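Long-range contacts in bifunctional enzyme CysN/CysC (Mycobacterium tuberculosis, PDB 4RFV), which catalyses sulfate activation, its kinase domain using ATP to phosphorylate adenylyl sulfate at the 3' position: residues 36-41 with 100-105; 42-47 with 182-187; 106-111 with 163-168. The protein carries 1 engineered substitution. All coordinates share one frame; numbering follows the deposited sequence.

Contact 1 (36-41 with 100-105). With PO4 (phosphate ion), chain C.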
loop_
_atom_site.group_PDB
_atom_site.type_symbol
_atom_site.label_atom_id
_atom_site.label_comp_id
_atom_site.label_asym_id
_atom_site.label_seq_id
_atom_site.Cartn_x
_atom_site.Cartn_y
_atom_site.Cartn_z
ATOM N N GLY A 36 -11.041 2.887 -22.053
ATOM C CA GLY A 36 -9.663 3.395 -22.075
ATOM C C GLY A 36 -9.103 3.739 -20.708
ATOM O O GLY A 36 -8.064 4.385 -20.618
ATOM N N LYS A 37 -9.737 3.271 -19.626
ATOM C CA LYS A 37 -9.250 3.621 -18.279
ATOM C C LYS A 37 -7.799 3.174 -18.086
ATOM O O LYS A 37 -6.971 3.961 -17.634
ATOM C CB LYS A 37 -10.068 2.960 -17.180
ATOM C CG LYS A 37 -11.540 3.349 -17.162
ATOM C CD LYS A 37 -12.301 2.725 -16.010
ATOM C CE LYS A 37 -12.236 1.205 -15.972
ATOM N NZ LYS A 37 -12.981 0.550 -17.080
ATOM N N SER A 38 -7.501 1.906 -18.376
ATOM C CA SER A 38 -6.143 1.405 -18.139
ATOM C C SER A 38 -5.141 2.040 -19.091
ATOM O O SER A 38 -4.033 2.376 -18.681
ATOM C CB SER A 38 -6.079 -0.108 -18.317
ATOM O OG SER A 38 -6.851 -0.712 -17.310
ATOM N N SER A 39 -5.534 2.203 -20.346
ATOM C CA SER A 39 -4.650 2.850 -21.327
ATOM C C SER A 39 -4.286 4.281 -20.913
ATOM O O SER A 39 -3.111 4.658 -20.967
ATOM C CB SER A 39 -5.324 2.867 -22.699
ATOM O OG SER A 39 -5.276 1.566 -23.231
ATOM N N VAL A 40 -5.303 5.055 -20.556
ATOM C CA VAL A 40 -5.080 6.422 -20.130
ATOM C C VAL A 40 -4.237 6.405 -18.844
ATOM O O VAL A 40 -3.253 7.144 -18.748
ATOM C CB VAL A 40 -6.383 7.230 -19.922
ATOM C CG1 VAL A 40 -6.075 8.605 -19.350
ATOM C CG2 VAL A 40 -7.166 7.429 -21.187
ATOM N N ALA A 41 -4.573 5.552 -17.869
ATOM C CA ALA A 41 -3.828 5.533 -16.595
ATOM C C ALA A 41 -2.359 5.222 -16.813
ATOM O O ALA A 41 -1.475 5.848 -16.211
ATOM C CB ALA A 41 -4.441 4.556 -15.604
ATOM N N LEU A 100 -2.917 6.117 -9.523
ATOM C CA LEU A 100 -3.834 6.146 -10.658
ATOM C C LEU A 100 -4.607 4.837 -10.600
ATOM O O LEU A 100 -3.985 3.754 -10.669
ATOM C CB LEU A 100 -3.010 6.215 -11.948
ATOM C CG LEU A 100 -2.085 7.451 -12.007
ATOM C CD1 LEU A 100 -0.976 7.272 -12.997
ATOM C CD2 LEU A 100 -2.878 8.680 -12.374
ATOM N N VAL A 101 -5.934 4.921 -10.425
ATOM C CA VAL A 101 -6.752 3.710 -10.182
ATOM C C VAL A 101 -7.764 3.482 -11.291
ATOM O O VAL A 101 -8.777 4.151 -11.331
ATOM C CB VAL A 101 -7.532 3.814 -8.858
ATOM C CG1 VAL A 101 -8.312 2.498 -8.558
ATOM C CG2 VAL A 101 -6.599 4.204 -7.739
ATOM N N PRO A 102 -7.493 2.549 -12.200
ATOM C CA PRO A 102 -8.478 2.229 -13.228
ATOM C C PRO A 102 -9.437 1.174 -12.697
ATOM O O PRO A 102 -9.037 0.035 -12.460
ATOM C CB PRO A 102 -7.635 1.703 -14.368
ATOM C CG PRO A 102 -6.474 1.073 -13.699
ATOM C CD PRO A 102 -6.220 1.832 -12.421
ATOM N N ALA A 103 -10.665 1.546 -12.416
ATOM C CA ALA A 103 -11.591 0.616 -11.817
ATOM C C ALA A 103 -12.941 0.864 -12.395
ATOM O O ALA A 103 -13.429 2.018 -12.357
ATOM C CB ALA A 103 -11.643 0.804 -10.312
ATOM N N ILE A 104 -13.619 -0.172 -12.846
ATOM C CA ILE A 104 -14.926 0.059 -13.456
ATOM C C ILE A 104 -15.818 0.829 -12.479
ATOM O O ILE A 104 -16.383 1.853 -12.874
ATOM C CB ILE A 104 -15.655 -1.202 -13.918
ATOM C CG1 ILE A 104 -14.857 -1.933 -14.990
ATOM C CG2 ILE A 104 -17.018 -0.825 -14.501
ATOM C CD1 ILE A 104 -15.210 -3.415 -15.047
ATOM N N SER A 105 -15.897 0.338 -11.228
ATOM C CA SER A 105 -16.673 1.009 -10.159
ATOM C C SER A 105 -18.052 1.494 -10.644
ATOM O O SER A 105 -18.361 2.677 -10.673
ATOM C CB SER A 105 -15.875 2.117 -9.480
ATOM O OG SER A 105 -15.326 3.041 -10.362
HETATM P P PO4 C . -10.736 -0.198 -19.995
HETATM O O1 PO4 C . -10.397 -0.058 -21.516
HETATM O O2 PO4 C . -11.409 -1.474 -19.764
HETATM O O3 PO4 C . -11.680 0.911 -19.630
HETATM O O4 PO4 C . -9.514 -0.086 -19.161
#
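Lys37 starts out with CG anti to its carbonyl carbon (chi1 -61°) and then bends at chi3 and chi4. The bends lay CE over the peptide link between Ala103 and Ile104, where Lys37 CE is 3.7 Å from Ile104 N. They also turn the ammonium group back toward the start of its own helix. There Lys37 NZ donates to phosphate O3 at 2.9 Å. The backbone N of Lys37 reaches the same oxygen, so O3 is held by both the backbone and the side chain of Lys37. Ser38 N gives phosphate O4 a nearly straight bond of 2.9 Å, at an angle of 168°. Gly36 N bonds to phosphate O1, and Gly34 N and Ser35 OG also bond to the phosphate. Strand, loop and helix together fit the Walker A P-loop of the P-loop NTPase fold. The phosphate probably came from the crystallisation liquor, and it likely marks where a nucleotide phosphate would bind. Lys37 NZ has a further partner in Gly31 O, which helps fix its direction. The helix 37-41 runs nearly antiparallel to the strand 100-102, at 163°. Pro102 packs between them: its CB lies 3.9 Å from Lys37 CB and equally near Ser38 OG. Further along, Leu100 sends CD1 to within 3.6 Å of Ala41 O, while Ala41 CB rests 4.3 Å from Leu100 CB.

Contact 2 (42-47 with 182-187)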
loop_
_atom_site.group_PDB
_atom_site.type_symbol
_atom_site.label_atom_id
_atom_site.label_comp_id
_atom_site.label_asym_id
_atom_site.label_seq_id
_atom_site.Cartn_x
_atom_site.Cartn_y
_atom_site.Cartn_z
ATOM N N MET A 42 -2.072 4.280 -17.718
ATOM C CA MET A 42 -0.688 3.896 -17.978
ATOM C C MET A 42 0.104 5.013 -18.673
ATOM O O MET A 42 1.278 5.240 -18.372
ATOM C CB MET A 42 -0.654 2.618 -18.808
ATOM C CG MET A 42 -0.980 1.400 -17.950
ATOM S SD MET A 42 -1.065 -0.138 -18.885
ATOM C CE MET A 42 -1.358 -1.308 -17.560
ATOM N N LEU A 43 -0.533 5.705 -19.601
ATOM C CA LEU A 43 0.151 6.818 -20.278
ATOM C C LEU A 43 0.369 8.004 -19.320
ATOM O O LEU A 43 1.422 8.622 -19.309
ATOM C CB LEU A 43 -0.621 7.220 -21.528
ATOM C CG LEU A 43 0.038 8.303 -22.388
ATOM C CD1 LEU A 43 1.440 7.871 -22.776
ATOM C CD2 LEU A 43 -0.803 8.553 -23.624
ATOM N N VAL A 44 -0.613 8.287 -18.467
ATOM C CA VAL A 44 -0.422 9.313 -17.422
ATOM C C VAL A 44 0.736 8.895 -16.526
ATOM O O VAL A 44 1.547 9.729 -16.146
ATOM C CB VAL A 44 -1.701 9.560 -16.587
ATOM C CG1 VAL A 44 -1.436 10.417 -15.386
ATOM C CG2 VAL A 44 -2.801 10.195 -17.415
ATOM N N GLU A 45 0.798 7.626 -16.125
ATOM C CA GLU A 45 1.902 7.194 -15.302
ATOM C C GLU A 45 3.249 7.527 -15.973
ATOM O O GLU A 45 4.180 8.058 -15.326
ATOM C CB GLU A 45 1.837 5.695 -15.019
ATOM C CG GLU A 45 2.945 5.174 -14.088
ATOM C CD GLU A 45 2.907 3.653 -13.957
ATOM O OE1 GLU A 45 2.887 2.951 -15.003
ATOM O OE2 GLU A 45 2.833 3.167 -12.819
ATOM N N ARG A 46 3.345 7.168 -17.253
ATOM C CA ARG A 46 4.598 7.344 -17.984
ATOM C C ARG A 46 4.917 8.843 -18.024
ATOM O O ARG A 46 6.047 9.251 -17.691
ATOM C CB ARG A 46 4.540 6.691 -19.377
ATOM C CG ARG A 46 4.591 5.153 -19.306
ATOM C CD ARG A 46 5.099 4.477 -20.579
ATOM N NE ARG A 46 4.325 4.811 -21.785
ATOM C CZ ARG A 46 3.129 4.303 -22.110
ATOM N NH1 ARG A 46 2.502 3.423 -21.324
ATOM N NH2 ARG A 46 2.547 4.689 -23.242
ATOM N N LYS A 47 3.912 9.653 -18.292
ATOM C CA LYS A 47 4.156 11.099 -18.419
ATOM C C LYS A 47 4.572 11.690 -17.086
ATOM O O LYS A 47 5.516 12.506 -17.014
ATOM C CB LYS A 47 2.951 11.825 -19.004
ATOM C CG LYS A 47 2.720 11.587 -20.483
ATOM C CD LYS A 47 1.409 12.258 -20.887
ATOM C CE LYS A 47 1.026 12.074 -22.336
ATOM N NZ LYS A 47 2.030 12.762 -23.217
ATOM N N GLU A 182 -3.849 12.959 -25.897
ATOM C CA GLU A 182 -4.593 14.144 -25.501
ATOM C C GLU A 182 -5.317 13.924 -24.183
ATOM O O GLU A 182 -5.310 14.796 -23.306
ATOM C CB GLU A 182 -5.622 14.529 -26.567
ATOM C CG GLU A 182 -5.022 15.392 -27.667
ATOM C CD GLU A 182 -5.750 15.242 -29.001
ATOM O OE1 GLU A 182 -6.873 14.670 -29.044
ATOM O OE2 GLU A 182 -5.176 15.696 -30.012
ATOM N N GLN A 183 -5.951 12.771 -24.049
ATOM C CA GLN A 183 -6.680 12.483 -22.833
ATOM C C GLN A 183 -5.737 12.451 -21.645
ATOM O O GLN A 183 -6.067 13.022 -20.602
ATOM C CB GLN A 183 -7.472 11.178 -22.944
ATOM C CG GLN A 183 -8.643 11.293 -23.912
ATOM C CD GLN A 183 -9.503 10.063 -23.923
ATOM O OE1 GLN A 183 -9.145 9.022 -23.349
ATOM N NE2 GLN A 183 -10.665 10.173 -24.533
ATOM N N ALA A 184 -4.568 11.815 -21.794
ATOM C CA ALA A 184 -3.574 11.825 -20.724
ATOM C C ALA A 184 -3.155 13.228 -20.355
ATOM O O ALA A 184 -2.990 13.557 -19.184
ATOM C CB ALA A 184 -2.355 11.008 -21.083
ATOM N N GLN A 185 -2.974 14.083 -21.366
ATOM C CA GLN A 185 -2.570 15.441 -21.068
ATOM C C GLN A 185 -3.697 16.158 -20.320
ATOM O O GLN A 185 -3.429 16.978 -19.471
ATOM C CB GLN A 185 -2.170 16.208 -22.331
ATOM C CG GLN A 185 -1.522 17.577 -22.050
ATOM C CD GLN A 185 -0.331 17.500 -21.100
ATOM O OE1 GLN A 185 0.598 16.703 -21.294
ATOM N NE2 GLN A 185 -0.358 18.316 -20.063
ATOM N N GLU A 186 -4.953 15.850 -20.607
ATOM C CA GLU A 186 -6.058 16.450 -19.866
ATOM C C GLU A 186 -6.041 16.062 -18.398
ATOM O O GLU A 186 -6.379 16.873 -17.543
ATOM C CB GLU A 186 -7.409 16.087 -20.435
ATOM C CG GLU A 186 -7.742 16.630 -21.814
ATOM C CD GLU A 186 -9.144 16.206 -22.201
ATOM O OE1 GLU A 186 -10.120 16.741 -21.638
ATOM O OE2 GLU A 186 -9.281 15.305 -23.033
ATOM N N VAL A 187 -5.646 14.822 -18.096
ATOM C CA VAL A 187 -5.514 14.420 -16.671
ATOM C C VAL A 187 -4.359 15.171 -16.032
ATOM O O VAL A 187 -4.473 15.642 -14.898
ATOM C CB VAL A 187 -5.272 12.901 -16.529
ATOM C CG1 VAL A 187 -5.015 12.509 -15.085
ATOM C CG2 VAL A 187 -6.456 12.144 -17.106
#
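Leu43, which meets Ala184 across the contact, also lies beside a flat group of its own helix. Its CA sits 4.1 Å from the plane of the Arg46 guanidinium, over one face and toward the rim. The interface itself is built from aliphatic groups. Helix 42-47 crosses helix 182-187 at -62°, with the axes of the two segments 9.0 Å apart. The backbones come nearest at the small residue Ala184, whose CA is 5.2 Å from Val44 CA. The methyl of Ala184 is met by three side chains of the other helix. Leu43 brings its branch point, with CG 3.8 Å from Ala184 CB. Val44 brings one methyl. Lys47 lays the end of its aliphatic chain there, with CE 3.8 Å from Ala184 CB. Val44 CG2 points away from its own carbonyl carbon, and this aims it between two residues of the partner helix. It touches Ala184 and also lies 3.8 Å from Val187 CB. The two valine side chains cross at about a right angle. The Lys47 chain is extended up to its last bond and then bends. Its NZ forms a salt bridge with Asp181, one residue before the segment, so the charge has a partner at the margin of an apolar contact. Within the P-loop NTPase fold the two helices pack against each other and reach different strands of the parallel sheet: Val44 touches Leu100 of strand 98-102, and Val187 touches Leu172 of strand 172-174.

Contact 3 (106-111 with 163-168)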
loop_
_atom_site.group_PDB
_atom_site.type_symbol
_atom_site.label_atom_id
_atom_site.label_comp_id
_atom_site.label_asym_id
_atom_site.label_seq_id
_atom_site.Cartn_x
_atom_site.Cartn_y
_atom_site.Cartn_z
ATOM N N PRO A 106 -18.894 0.547 -11.014
ATOM C CA PRO A 106 -20.134 0.916 -11.676
ATOM C C PRO A 106 -21.203 1.614 -10.811
ATOM O O PRO A 106 -22.103 2.242 -11.362
ATOM C CB PRO A 106 -20.667 -0.429 -12.177
ATOM C CG PRO A 106 -20.110 -1.434 -11.275
ATOM C CD PRO A 106 -18.753 -0.920 -10.856
ATOM N N LEU A 107 -21.140 1.486 -9.502
ATOM C CA LEU A 107 -22.136 2.081 -8.628
ATOM C C LEU A 107 -21.622 3.354 -8.046
ATOM O O LEU A 107 -20.449 3.444 -7.635
ATOM C CB LEU A 107 -22.520 1.135 -7.509
ATOM C CG LEU A 107 -23.206 -0.170 -7.973
ATOM C CD1 LEU A 107 -23.522 -0.966 -6.736
ATOM C CD2 LEU A 107 -24.460 0.067 -8.816
ATOM N N ALA A 108 -22.471 4.363 -8.005
ATOM C CA ALA A 108 -22.072 5.604 -7.340
ATOM C C ALA A 108 -21.554 5.395 -5.926
ATOM O O ALA A 108 -20.600 6.063 -5.511
ATOM C CB ALA A 108 -23.237 6.587 -7.332
ATOM N N GLU A 109 -22.153 4.482 -5.198
ATOM C CA GLU A 109 -21.740 4.196 -3.857
ATOM C C GLU A 109 -20.297 3.681 -3.822
ATOM O O GLU A 109 -19.585 3.938 -2.843
ATOM C CB GLU A 109 -22.669 3.212 -3.195
ATOM C CG GLU A 109 -22.189 2.660 -1.855
ATOM C CD GLU A 109 -21.769 3.703 -0.829
ATOM O OE1 GLU A 109 -22.047 4.929 -0.999
ATOM O OE2 GLU A 109 -21.121 3.293 0.170
ATOM N N HIS A 110 -19.853 3.000 -4.877
ATOM C CA HIS A 110 -18.434 2.561 -4.915
ATOM C C HIS A 110 -17.505 3.764 -4.877
ATOM O O HIS A 110 -16.470 3.774 -4.184
ATOM C CB HIS A 110 -18.118 1.783 -6.190
ATOM C CG HIS A 110 -18.809 0.452 -6.306
ATOM N ND1 HIS A 110 -19.136 -0.089 -7.525
ATOM C CD2 HIS A 110 -19.199 -0.456 -5.378
ATOM C CE1 HIS A 110 -19.690 -1.268 -7.360
ATOM N NE2 HIS A 110 -19.731 -1.526 -6.064
ATOM N N ARG A 111 -17.835 4.754 -5.681
ATOM C CA ARG A 111 -17.017 5.925 -5.833
ATOM C C ARG A 111 -17.175 6.808 -4.612
ATOM O O ARG A 111 -16.199 7.410 -4.181
ATOM C CB ARG A 111 -17.419 6.708 -7.054
ATOM C CG ARG A 111 -16.864 6.176 -8.374
ATOM C CD ARG A 111 -17.887 5.520 -9.246
ATOM N NE ARG A 111 -19.024 6.401 -9.551
ATOM C CZ ARG A 111 -20.062 6.086 -10.329
ATOM N NH1 ARG A 111 -20.099 4.934 -10.987
ATOM N NH2 ARG A 111 -21.054 6.960 -10.492
ATOM N N PRO A 163 -25.398 -2.218 -15.390
ATOM C CA PRO A 163 -25.925 -1.378 -14.336
ATOM C C PRO A 163 -24.997 -0.183 -14.033
ATOM O O PRO A 163 -24.853 0.179 -12.873
ATOM C CB PRO A 163 -25.941 -2.339 -13.153
ATOM C CG PRO A 163 -24.672 -3.104 -13.334
ATOM C CD PRO A 163 -24.548 -3.290 -14.833
ATOM N N TYR A 164 -24.372 0.401 -15.045
ATOM C CA TYR A 164 -23.356 1.451 -14.815
ATOM C C TYR A 164 -24.076 2.747 -14.446
ATOM O O TYR A 164 -24.901 3.247 -15.217
ATOM C CB TYR A 164 -22.426 1.666 -16.039
ATOM C CG TYR A 164 -21.339 2.654 -15.708
ATOM C CD1 TYR A 164 -20.212 2.243 -15.001
ATOM C CD2 TYR A 164 -21.465 4.002 -16.015
ATOM C CE1 TYR A 164 -19.244 3.140 -14.628
ATOM C CE2 TYR A 164 -20.495 4.916 -15.634
ATOM C CZ TYR A 164 -19.387 4.472 -14.930
ATOM O OH TYR A 164 -18.447 5.380 -14.552
ATOM N N GLN A 165 -23.760 3.306 -13.278
ATOM C CA GLN A 165 -24.391 4.559 -12.843
ATOM C C GLN A 165 -23.453 5.673 -13.201
ATOM O O GLN A 165 -22.350 5.773 -12.651
ATOM C CB GLN A 165 -24.706 4.557 -11.344
ATOM C CG GLN A 165 -25.660 3.449 -10.923
ATOM C CD GLN A 165 -25.956 3.360 -9.434
ATOM O OE1 GLN A 165 -25.172 3.777 -8.569
ATOM N NE2 GLN A 165 -27.133 2.810 -9.120
ATOM N N ARG A 166 -23.877 6.543 -14.114
ATOM C CA ARG A 166 -22.987 7.565 -14.647
ATOM C C ARG A 166 -22.715 8.639 -13.593
ATOM O O ARG A 166 -23.644 9.106 -12.955
ATOM C CB ARG A 166 -23.599 8.209 -15.891
ATOM C CG ARG A 166 -23.850 7.233 -17.048
ATOM C CD ARG A 166 -24.684 7.924 -18.144
ATOM N NE ARG A 166 -24.064 9.150 -18.661
ATOM C CZ ARG A 166 -23.102 9.188 -19.594
ATOM N NH1 ARG A 166 -22.651 8.075 -20.161
ATOM N NH2 ARG A 166 -22.602 10.341 -19.977
ATOM N N PRO A 167 -21.447 9.031 -13.422
ATOM C CA PRO A 167 -21.100 10.089 -12.459
ATOM C C PRO A 167 -21.625 11.455 -12.851
ATOM O O PRO A 167 -21.431 11.905 -13.972
ATOM C CB PRO A 167 -19.576 10.094 -12.442
ATOM C CG PRO A 167 -19.120 9.229 -13.521
ATOM C CD PRO A 167 -20.252 8.328 -13.913
ATOM N N LYS A 168 -22.301 12.110 -11.920
ATOM C CA LYS A 168 -22.956 13.379 -12.209
ATOM C C LYS A 168 -21.923 14.522 -12.180
ATOM O O LYS A 168 -22.013 15.473 -12.961
ATOM C CB LYS A 168 -24.029 13.618 -11.167
ATOM C CG LYS A 168 -24.859 14.877 -11.380
ATOM C CD LYS A 168 -25.725 14.773 -12.626
ATOM C CE LYS A 168 -26.333 16.129 -12.960
ATOM N NZ LYS A 168 -27.070 16.672 -11.771
HETATM O O HOH W 1 -24.861 3.401 -5.838
#
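Gln165 meets the start of helix 108-121 through both its backbone and its side chain. In this P-loop kinase fold the helix follows strand 98-102. The chain 163-168 comes directly after the unmodelled residues 133-162, which probably include the mobile lid of the kinase. Gln165 N donates to Pro106 O at 2.7 Å, in a nearly straight bond. Its side chain, extended beyond CG, carries OE1 to the first helical amide. Ala108 N binds OE1 at 2.8 Å, in the amide plane and on a lone pair. The same oxygen accepts from a water, which in turn accepts from Glu109 N. The glutamine thus serves two amides of the first turn, one directly and one through water. Leu107 CD2 packs 3.7 Å from Gln165 CD.

Arg111 takes the backbone carbonyl oxygen of Gln165. Its chain bends at chi2 (108°) and chi3, and the guanidinium then grips Gln165 O end-on with two nitrogens. NH1 comes in the carbonyl plane at 2.9 Å from Gln165 O. NH2, at 2.8 Å from that oxygen, lies above this plane. The guanidinium is packed on both faces: Leu107 O and Ala108 CA lie over one, and Pro167 over the other. The ring of Tyr164 comes up to Pro106, with CD1 3.6 Å from Pro106 CA. Its plane is tilted 33° from that of the Arg111 guanidinium. Arg111 NH1 also donates to Ser105 O, which helps hold its position. Outside this shell, Arg166 NH1 forms a salt bridge with Asp131, and Tyr164 OH is hydrogen-bonded to Thr30 OG1.

Contacts 1 and 2 share helix 37-50 and have centres about 11 Å apart. Contact 1 uses its first turn, contact 2 the residues that follow. They meet directly, where Leu100 touches Val44 and Val40 touches Gln183. Along the chain their segments alternate. Contact 3 follows contact 1 in series, their centres about 15 Å apart. Both segments of contact 3 lie between residues 47 and 182, the two halves of contact 2. Contacts 2 and 3 do not touch, with centres about 23 Å apart. Helix 37-50, which follows the probable P-loop, packs on helix 180-192 through Ser39 and Val40, while Tyr164 of 163-168 touches the probable P-loop itself.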